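Local coordinates for protein glycoside hydrolase family 31 (Kribbella flavida DSM 17836, PDB 5X3I) that hydrolyses the alpha-1,3-glucosidic linkages of cyclobis-(1-6)-alpha-nigerosyl, a cyclic tetrasaccharide made from starch, to give isomaltose, at residues Trp392-Glu400 against Arg429-Met440; Tyr350-His359 against Gly404-Ala412. The protein carries 1 engineered substitution. One frame throughout, in Å; residues are numbered along the deposited sequence.

In the fold
Both contacts belong to the TIM-barrel domain of this family 31 glycosidase, on the segment that leaves barrel strand 388-393 and on helix 404-415, which follows it. Interaction 1 starts near the active site: the side chain of W392 is about 3 Å from that of A471, the engineered replacement of the presumed nucleophile, and equally close to a bound glycerol. Interaction 2 lies away from the annotated sites, its centre about 17 Å from that of interaction 1. The two touch where Q397 of interaction 1 reaches helix 404-415, Q397 NE2 lying 3.2 Å from V406 O in a probable hydrogen bond and packing against D409.

Interaction 1: Trp392-Glu400 against Arg429-Met440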
loop_
_atom_site.group_PDB
_atom_site.type_symbol
_atom_site.label_atom_id
_atom_site.label_comp_id
_atom_site.label_asym_id
_atom_site.label_seq_id
_atom_site.Cartn_x
_atom_site.Cartn_y
_atom_site.Cartn_z
ATOM N N TRP A 392 5.229 -9.026 12.849
ATOM C CA TRP A 392 4.991 -9.070 11.407
ATOM C C TRP A 392 4.038 -10.194 11.018
ATOM O O TRP A 392 4.057 -11.268 11.610
ATOM C CB TRP A 392 6.327 -9.234 10.686
ATOM C CG TRP A 392 6.336 -9.176 9.172
ATOM C CD1 TRP A 392 6.421 -8.058 8.391
ATOM C CD2 TRP A 392 6.357 -10.291 8.274
ATOM N NE1 TRP A 392 6.458 -8.410 7.063
ATOM C CE2 TRP A 392 6.423 -9.775 6.965
ATOM C CE3 TRP A 392 6.312 -11.675 8.450
ATOM C CZ2 TRP A 392 6.441 -10.594 5.839
ATOM C CZ3 TRP A 392 6.335 -12.487 7.332
ATOM C CH2 TRP A 392 6.395 -11.942 6.042
ATOM N N GLN A 393 3.225 -9.925 10.002
ATOM C CA GLN A 393 2.285 -10.879 9.444
ATOM C C GLN A 393 2.226 -10.760 7.922
ATOM O O GLN A 393 2.498 -9.694 7.358
ATOM C CB GLN A 393 0.890 -10.664 10.019
ATOM C CG GLN A 393 0.736 -11.064 11.461
ATOM C CD GLN A 393 0.709 -12.565 11.616
ATOM O OE1 GLN A 393 -0.295 -13.208 11.329
ATOM N NE2 GLN A 393 1.823 -13.131 12.051
ATOM N N ILE A 394 1.871 -11.868 7.281
ATOM C CA ILE A 394 1.634 -11.925 5.847
ATOM C C ILE A 394 0.410 -12.823 5.618
ATOM O O ILE A 394 0.257 -13.826 6.293
ATOM C CB ILE A 394 2.896 -12.455 5.099
ATOM C CG1 ILE A 394 2.732 -12.370 3.579
ATOM C CG2 ILE A 394 3.248 -13.867 5.546
ATOM C CD1 ILE A 394 2.998 -10.994 3.013
ATOM N N PRO A 395 -0.471 -12.468 4.664
ATOM C CA PRO A 395 -1.658 -13.311 4.471
ATOM C C PRO A 395 -1.410 -14.420 3.456
ATOM O O PRO A 395 -2.060 -14.450 2.406
ATOM C CB PRO A 395 -2.698 -12.322 3.951
ATOM C CG PRO A 395 -1.868 -11.350 3.149
ATOM C CD PRO A 395 -0.548 -11.228 3.873
ATOM N N LEU A 396 -0.462 -15.293 3.768
ATOM C CA LEU A 396 -0.042 -16.370 2.881
ATOM C C LEU A 396 0.331 -17.605 3.682
ATOM O O LEU A 396 0.976 -17.498 4.722
ATOM C CB LEU A 396 1.154 -15.941 2.033
ATOM C CG LEU A 396 0.922 -14.821 1.022
ATOM C CD1 LEU A 396 2.241 -14.356 0.413
ATOM C CD2 LEU A 396 -0.044 -15.303 -0.044
ATOM N N GLN A 397 -0.064 -18.761 3.175
ATOM C CA GLN A 397 0.286 -20.036 3.763
ATOM C C GLN A 397 1.197 -20.811 2.818
ATOM O O GLN A 397 0.749 -21.285 1.779
ATOM C CB GLN A 397 -0.968 -20.841 4.063
ATOM C CG GLN A 397 -0.721 -22.096 4.862
ATOM C CD GLN A 397 -0.397 -21.784 6.313
ATOM O OE1 GLN A 397 -0.675 -20.696 6.787
ATOM N NE2 GLN A 397 0.206 -22.734 7.007
ATOM N N LYS A 398 2.462 -20.949 3.202
ATOM C CA LYS A 398 3.465 -21.610 2.375
ATOM C C LYS A 398 3.074 -23.044 2.051
ATOM O O LYS A 398 2.633 -23.792 2.920
ATOM C CB LYS A 398 4.829 -21.596 3.059
ATOM C CG LYS A 398 5.465 -20.226 3.173
ATOM C CD LYS A 398 6.905 -20.349 3.623
ATOM C CE LYS A 398 7.547 -18.998 3.823
ATOM N NZ LYS A 398 8.957 -19.109 4.249
ATOM N N THR A 399 3.151 -23.382 0.773
ATOM C CA THR A 399 2.914 -24.740 0.299
ATOM C C THR A 399 4.171 -25.570 0.015
ATOM O O THR A 399 4.070 -26.737 -0.329
ATOM C CB THR A 399 2.078 -24.704 -0.971
ATOM O OG1 THR A 399 2.726 -23.863 -1.930
ATOM C CG2 THR A 399 0.718 -24.134 -0.656
ATOM N N GLU A 400 5.346 -24.970 0.155
ATOM C CA GLU A 400 6.580 -25.614 -0.284
ATOM C C GLU A 400 7.067 -26.695 0.678
ATOM O O GLU A 400 8.026 -27.399 0.388
ATOM C CB GLU A 400 7.678 -24.570 -0.492
ATOM C CG GLU A 400 8.252 -24.026 0.794
ATOM C CD GLU A 400 8.788 -22.618 0.648
ATOM O OE1 GLU A 400 7.994 -21.714 0.314
ATOM O OE2 GLU A 400 10.000 -22.417 0.868
ATOM N N ARG A 429 -2.809 -20.156 -6.006
ATOM C CA ARG A 429 -1.429 -20.141 -5.615
ATOM C C ARG A 429 -0.720 -18.844 -5.949
ATOM O O ARG A 429 -0.759 -18.368 -7.034
ATOM C CB ARG A 429 -0.666 -21.277 -6.242
ATOM C CG ARG A 429 -1.365 -22.601 -6.273
ATOM C CD ARG A 429 -1.472 -23.257 -4.951
ATOM N NE ARG A 429 -0.215 -23.827 -4.521
ATOM C CZ ARG A 429 0.127 -25.088 -4.699
ATOM N NH1 ARG A 429 -0.689 -25.864 -5.331
ATOM N NH2 ARG A 429 1.268 -25.562 -4.272
ATOM N N ASN A 430 -0.075 -18.295 -4.958
ATOM C CA ASN A 430 0.664 -17.069 -5.082
ATOM C C ASN A 430 1.535 -17.079 -6.330
ATOM O O ASN A 430 2.382 -17.887 -6.493
ATOM C CB ASN A 430 1.491 -16.778 -3.835
ATOM C CG ASN A 430 2.026 -15.362 -3.793
ATOM O OD1 ASN A 430 1.451 -14.460 -4.281
ATOM N ND2 ASN A 430 3.103 -15.205 -3.150
ATOM N N ARG A 431 1.183 -16.196 -7.231
ATOM C CA ARG A 431 1.644 -16.196 -8.604
ATOM C C ARG A 431 2.718 -15.211 -8.523
ATOM O O ARG A 431 3.092 -14.678 -9.500
ATOM C CB ARG A 431 0.579 -15.662 -9.570
ATOM C CG ARG A 431 -0.320 -16.699 -10.181
ATOM C CD ARG A 431 -1.749 -16.256 -10.195
ATOM N NE ARG A 431 -2.246 -15.739 -11.453
ATOM C CZ ARG A 431 -3.369 -16.176 -12.028
ATOM N NH1 ARG A 431 -4.079 -17.147 -11.471
ATOM N NH2 ARG A 431 -3.805 -15.660 -13.167
ATOM N N GLY A 432 3.185 -15.003 -7.301
ATOM C CA GLY A 432 4.064 -13.942 -6.953
ATOM C C GLY A 432 5.395 -14.516 -7.120
ATOM O O GLY A 432 5.510 -15.682 -7.442
ATOM N N TRP A 433 6.394 -13.656 -6.918
ATOM C CA TRP A 433 7.800 -14.023 -6.964
ATOM C C TRP A 433 8.472 -14.492 -5.673
ATOM O O TRP A 433 9.339 -15.365 -5.756
ATOM C CB TRP A 433 8.632 -12.962 -7.643
ATOM C CG TRP A 433 8.674 -13.307 -8.980
ATOM C CD1 TRP A 433 9.469 -14.240 -9.565
ATOM C CD2 TRP A 433 7.757 -12.881 -9.962
ATOM N NE1 TRP A 433 9.158 -14.351 -10.881
ATOM C CE2 TRP A 433 8.109 -13.515 -11.155
ATOM C CE3 TRP A 433 6.709 -11.959 -9.969
ATOM C CZ2 TRP A 433 7.436 -13.273 -12.335
ATOM C CZ3 TRP A 433 6.048 -11.732 -11.134
ATOM C CH2 TRP A 433 6.404 -12.384 -12.294
ATOM N N TRP A 434 8.030 -13.996 -4.517
ATOM C CA TRP A 434 8.487 -14.616 -3.210
ATOM C C TRP A 434 7.305 -15.261 -2.402
ATOM O O TRP A 434 6.229 -14.928 -2.624
ATOM C CB TRP A 434 9.337 -13.557 -2.456
ATOM C CG TRP A 434 9.301 -13.276 -0.959
ATOM C CD1 TRP A 434 10.377 -13.266 -0.130
ATOM C CD2 TRP A 434 8.188 -12.888 -0.151
ATOM N NE1 TRP A 434 10.012 -12.923 1.123
ATOM C CE2 TRP A 434 8.673 -12.679 1.143
ATOM C CE3 TRP A 434 6.842 -12.710 -0.389
ATOM C CZ2 TRP A 434 7.859 -12.321 2.190
ATOM C CZ3 TRP A 434 6.046 -12.357 0.641
ATOM C CH2 TRP A 434 6.557 -12.158 1.922
ATOM N N PHE A 435 7.540 -16.195 -1.506
ATOM C CA PHE A 435 6.500 -17.042 -0.929
ATOM C C PHE A 435 5.791 -17.774 -2.100
ATOM O O PHE A 435 4.639 -17.568 -2.297
ATOM C CB PHE A 435 5.474 -16.226 -0.106
ATOM C CG PHE A 435 5.801 -16.083 1.358
ATOM C CD1 PHE A 435 6.865 -15.337 1.762
ATOM C CD2 PHE A 435 5.034 -16.702 2.320
ATOM C CE1 PHE A 435 7.179 -15.193 3.081
ATOM C CE2 PHE A 435 5.308 -16.544 3.634
ATOM C CZ PHE A 435 6.391 -15.790 4.020
ATOM N N PRO A 436 6.522 -18.579 -2.886
ATOM C CA PRO A 436 6.000 -19.082 -4.157
ATOM C C PRO A 436 4.878 -20.083 -3.972
ATOM O O PRO A 436 5.014 -21.012 -3.181
ATOM C CB PRO A 436 7.214 -19.759 -4.785
ATOM C CG PRO A 436 7.990 -20.258 -3.608
ATOM C CD PRO A 436 7.811 -19.206 -2.538
ATOM N N GLN A 437 3.795 -19.904 -4.714
ATOM C CA GLN A 437 2.684 -20.843 -4.694
ATOM C C GLN A 437 2.010 -20.947 -3.331
ATOM O O GLN A 437 1.325 -21.926 -3.058
ATOM C CB GLN A 437 3.166 -22.232 -5.116
ATOM C CG GLN A 437 3.920 -22.247 -6.421
ATOM C CD GLN A 437 2.989 -22.181 -7.593
ATOM O OE1 GLN A 437 2.350 -23.174 -7.941
ATOM N NE2 GLN A 437 2.883 -21.004 -8.205
ATOM N N ALA A 438 2.168 -19.928 -2.494
ATOM C CA ALA A 438 1.507 -19.928 -1.193
ATOM C C ALA A 438 0.006 -19.723 -1.372
ATOM O O ALA A 438 -0.410 -19.004 -2.267
ATOM C CB ALA A 438 2.095 -18.846 -0.294
ATOM N N LEU A 439 -0.801 -20.357 -0.527
ATOM C CA LEU A 439 -2.252 -20.119 -0.515
ATOM C C LEU A 439 -2.599 -18.805 0.179
ATOM O O LEU A 439 -1.856 -18.339 1.033
ATOM C CB LEU A 439 -2.986 -21.262 0.188
ATOM C CG LEU A 439 -2.519 -22.663 -0.190
ATOM C CD1 LEU A 439 -3.300 -23.705 0.560
ATOM C CD2 LEU A 439 -2.652 -22.859 -1.693
ATOM N N MET A 440 -3.728 -18.218 -0.193
ATOM C CA MET A 440 -4.248 -17.038 0.491
ATOM C C MET A 440 -5.458 -17.426 1.324
ATOM O O MET A 440 -6.406 -17.979 0.787
ATOM C CB MET A 440 -4.644 -15.939 -0.504
ATOM C CG MET A 440 -3.500 -15.284 -1.279
ATOM S SD MET A 440 -4.099 -14.061 -2.482
ATOM C CE MET A 440 -4.474 -12.675 -1.416
HETATM O O HOH W 1 5.662 -21.803 -0.265
#
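K398 lays its CE methylene over one face of the F435 ring: CE stands 3.6 Å from the ring centroid in a CH-pi contact, and NZ makes a cation-pi interaction at 4.5 Å. The chain, extended beyond CG, runs roughly perpendicular to the F435 side chain, and NZ also hydrogen-bonds the carbonyl of E339. I394 passes F435 antiparallel, CG2 beside CE2, while its CD1 meets the W434 ring at the edge, 3.9 Å from CH2. The benzo corners of W392 and W434 face each other, CH2 to CH2, near the plane of both rings. L396 splits its branches, CD1 against F435 CB and CD2 alongside M440 CG, the two side chains running in parallel.

At the other end T399 OG1 donates to Q437 O over 2.6 Å, coming from above the carbonyl plane. With chi1 55°, OG1 sits between the backbone N and carbonyl carbon, leaving CG2 to pack on L439 CG at 3.6 Å. R429 NE also donates to Q437 O, 2.9 Å away and within the guanidinium plane, nearly straight at 168°, and R429 NH2 adds a weak bond to T399 OG1.

Q397 and L439 form a single antiparallel hydrogen-bonded pair, Q397 N to L439 O at 2.8 Å with a return bond from L439 N. Behind it, a type II turn from F435 to A438 is held by N430 ND2, which donates to F435 O at 2.9 Å. A water accepts from E400 N and donates to P436 O.

The chemistry thus divides: an aromatic and aliphatic cluster, whose W392 end lies by the active site, and a polar clasp farther out. T399 OG1 and the Q397-L439 pair fasten the loop to the segment leaving the strand, while R429 NE probably braces Q437 O from within the loop.

Interaction 2: Tyr350-His359 against Gly404-Ala412; sequences YAVTEDGSAH and GQVAADAAA
The Y350 and H359 rings both turn an edge to Q405, whose amide plane is 31° from the tyrosine ring and 86° from the imidazole. Y350 OH meets Q405 CB at 3.6 Å, and a water joins this hydroxyl to Q405 N. H359 NE2 donates to Q405 OE1 over 2.8 Å from above the carbonyl plane; the A351 carbonyl oxygen lies in plane at the imidazole edge. T353 N reaches the same OE1 at 2.9 Å, in the carbonyl plane and on a lone pair, giving the oxygen two donors. Q405 NE2 donates to T353 O at 3.2 Å and to D409 OD1 at 2.7 Å, one helical turn on. CG anti to the backbone N (chi1 -169°) and a bend at chi2 carry the amide to T353. Replacing Q405 by an alanine would probably leave T353 N and H359 NE2 without their shared acceptor and open a gap beneath the loop.

The type I turn from T353 to G356 rests on the helix through small groups: A408 CB faces T353 O, and A412 CB faces D355 O. G356 CA comes within 3.2 Å of D409 OD1; a side chain at this glycine would clash with A412.

The loop, which joins strand 348-349 to strand 365-366 in the chain, thus lies along helix 404-415, with A358 and A412 touching helix 446-454.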
loop_
_atom_site.group_PDB
_atom_site.type_symbol
_atom_site.label_atom_id
_atom_site.label_comp_id
_atom_site.label_asym_id
_atom_site.label_seq_id
_atom_site.Cartn_x
_atom_site.Cartn_y
_atom_site.Cartn_z
ATOM N N TYR A 350 6.829 -27.995 19.962
ATOM C CA TYR A 350 5.425 -28.324 20.175
ATOM C C TYR A 350 5.036 -29.582 19.410
ATOM O O TYR A 350 5.705 -29.967 18.465
ATOM C CB TYR A 350 4.536 -27.156 19.735
ATOM C CG TYR A 350 4.759 -26.790 18.291
ATOM C CD1 TYR A 350 5.832 -25.997 17.916
ATOM C CD2 TYR A 350 3.913 -27.268 17.294
ATOM C CE1 TYR A 350 6.054 -25.676 16.580
ATOM C CE2 TYR A 350 4.124 -26.944 15.960
ATOM C CZ TYR A 350 5.199 -26.151 15.616
ATOM O OH TYR A 350 5.419 -25.831 14.313
ATOM N N ALA A 351 3.936 -30.203 19.802
ATOM C CA ALA A 351 3.384 -31.291 19.016
ATOM C C ALA A 351 2.497 -30.706 17.924
ATOM O O ALA A 351 1.595 -29.947 18.213
ATOM C CB ALA A 351 2.597 -32.244 19.895
ATOM N N VAL A 352 2.766 -31.060 16.674
ATOM C CA VAL A 352 1.963 -30.607 15.539
ATOM C C VAL A 352 0.509 -31.077 15.649
ATOM O O VAL A 352 0.246 -32.215 16.004
ATOM C CB VAL A 352 2.562 -31.111 14.201
ATOM C CG1 VAL A 352 1.608 -30.857 13.029
ATOM C CG2 VAL A 352 3.922 -30.470 13.938
ATOM N N THR A 353 -0.441 -30.199 15.348
ATOM C CA THR A 353 -1.823 -30.629 15.303
ATOM C C THR A 353 -2.130 -31.032 13.861
ATOM O O THR A 353 -2.208 -30.183 12.962
ATOM C CB THR A 353 -2.786 -29.514 15.810
ATOM O OG1 THR A 353 -2.390 -28.252 15.273
ATOM C CG2 THR A 353 -2.731 -29.411 17.325
ATOM N N GLU A 354 -2.302 -32.343 13.661
ATOM C CA GLU A 354 -2.510 -32.936 12.342
ATOM C C GLU A 354 -3.746 -32.350 11.667
ATOM O O GLU A 354 -3.823 -32.315 10.450
ATOM C CB GLU A 354 -2.673 -34.477 12.417
ATOM C CG GLU A 354 -1.407 -35.330 12.683
ATOM C CD GLU A 354 -1.631 -36.858 12.464
ATOM O OE1 GLU A 354 -1.899 -37.588 13.448
ATOM O OE2 GLU A 354 -1.526 -37.337 11.305
ATOM N N ASP A 355 -4.711 -31.902 12.461
ATOM C CA ASP A 355 -5.990 -31.446 11.914
ATOM C C ASP A 355 -5.967 -29.989 11.442
ATOM O O ASP A 355 -6.942 -29.495 10.910
ATOM C CB ASP A 355 -7.096 -31.629 12.949
ATOM C CG ASP A 355 -6.852 -30.829 14.218
ATOM O OD1 ASP A 355 -5.803 -30.176 14.347
ATOM O OD2 ASP A 355 -7.710 -30.874 15.108
ATOM N N GLY A 356 -4.859 -29.298 11.658
ATOM C CA GLY A 356 -4.771 -27.896 11.299
ATOM C C GLY A 356 -5.474 -26.954 12.265
ATOM O O GLY A 356 -5.766 -25.814 11.920
ATOM N N SER A 357 -5.758 -27.430 13.470
ATOM C CA SER A 357 -6.340 -26.587 14.503
ATOM C C SER A 357 -5.277 -25.657 15.077
ATOM O O SER A 357 -4.096 -25.942 14.999
ATOM C CB SER A 357 -6.957 -27.433 15.618
ATOM O OG SER A 357 -5.996 -28.290 16.199
ATOM N N ALA A 358 -5.715 -24.549 15.653
ATOM C CA ALA A 358 -4.822 -23.583 16.268
ATOM C C ALA A 358 -4.212 -24.102 17.578
ATOM O O ALA A 358 -4.788 -24.956 18.232
ATOM C CB ALA A 358 -5.567 -22.291 16.516
ATOM N N HIS A 359 -3.058 -23.557 17.955
ATOM C CA HIS A 359 -2.363 -23.925 19.204
ATOM C C HIS A 359 -2.730 -23.030 20.377
ATOM O O HIS A 359 -3.031 -21.857 20.190
ATOM C CB HIS A 359 -0.845 -23.875 19.033
ATOM C CG HIS A 359 -0.295 -24.981 18.196
ATOM N ND1 HIS A 359 -0.151 -26.267 18.664
ATOM C CD2 HIS A 359 0.138 -24.994 16.916
ATOM C CE1 HIS A 359 0.340 -27.029 17.705
ATOM N NE2 HIS A 359 0.526 -26.280 16.635
ATOM N N GLY A 404 5.138 -30.891 8.807
ATOM C CA GLY A 404 5.066 -29.894 9.858
ATOM C C GLY A 404 3.710 -29.227 9.970
ATOM O O GLY A 404 2.782 -29.549 9.233
ATOM N N GLN A 405 3.600 -28.301 10.911
ATOM C CA GLN A 405 2.366 -27.567 11.114
ATOM C C GLN A 405 1.945 -26.802 9.870
ATOM O O GLN A 405 0.763 -26.707 9.570
ATOM C CB GLN A 405 2.506 -26.586 12.272
ATOM C CG GLN A 405 1.179 -26.014 12.680
ATOM C CD GLN A 405 0.286 -27.075 13.270
ATOM O OE1 GLN A 405 0.647 -27.717 14.256
ATOM N NE2 GLN A 405 -0.882 -27.277 12.668
ATOM N N VAL A 406 2.921 -26.252 9.156
ATOM C CA VAL A 406 2.626 -25.443 7.991
ATOM C C VAL A 406 1.905 -26.274 6.917
ATOM O O VAL A 406 0.981 -25.781 6.277
ATOM C CB VAL A 406 3.912 -24.789 7.418
ATOM C CG1 VAL A 406 4.914 -25.845 6.933
ATOM C CG2 VAL A 406 3.566 -23.798 6.319
ATOM N N ALA A 407 2.307 -27.536 6.752
ATOM C CA ALA A 407 1.690 -28.425 5.770
ATOM C C ALA A 407 0.326 -28.902 6.242
ATOM O O ALA A 407 -0.607 -29.007 5.449
ATOM C CB ALA A 407 2.591 -29.620 5.482
ATOM N N ALA A 408 0.216 -29.186 7.535
ATOM C CA ALA A 408 -1.060 -29.582 8.102
ATOM C C ALA A 408 -2.098 -28.472 7.921
ATOM O O ALA A 408 -3.239 -28.748 7.600
ATOM C CB ALA A 408 -0.910 -29.931 9.568
ATOM N N ASP A 409 -1.687 -27.222 8.131
ATOM C CA ASP A 409 -2.607 -26.091 8.031
ATOM C C ASP A 409 -3.018 -25.827 6.574
ATOM O O ASP A 409 -4.168 -25.517 6.302
ATOM C CB ASP A 409 -1.990 -24.831 8.650
ATOM C CG ASP A 409 -1.869 -24.919 10.188
ATOM O OD1 ASP A 409 -2.291 -25.932 10.765
ATOM O OD2 ASP A 409 -1.361 -23.966 10.813
ATOM N N ALA A 410 -2.071 -25.945 5.649
ATOM C CA ALA A 410 -2.373 -25.750 4.238
ATOM C C ALA A 410 -3.393 -26.788 3.784
ATOM O O ALA A 410 -4.334 -26.471 3.072
ATOM C CB ALA A 410 -1.117 -25.832 3.398
ATOM N N ALA A 411 -3.204 -28.026 4.224
ATOM C CA ALA A 411 -4.118 -29.100 3.874
ATOM C C ALA A 411 -5.496 -28.831 4.465
ATOM O O ALA A 411 -6.499 -29.045 3.802
ATOM C CB ALA A 411 -3.587 -30.440 4.348
ATOM N N ALA A 412 -5.539 -28.366 5.712
ATOM C CA ALA A 412 -6.802 -27.999 6.329
ATOM C C ALA A 412 -7.480 -26.868 5.560
ATOM O O ALA A 412 -8.689 -26.850 5.449
ATOM C CB ALA A 412 -6.600 -27.596 7.769
HETATM O O HOH W 2 5.928 -27.750 12.279
HETATM O O HOH W 3 -4.855 -30.930 8.430
HETATM O O HOH W 4 -2.406 -24.258 13.343
#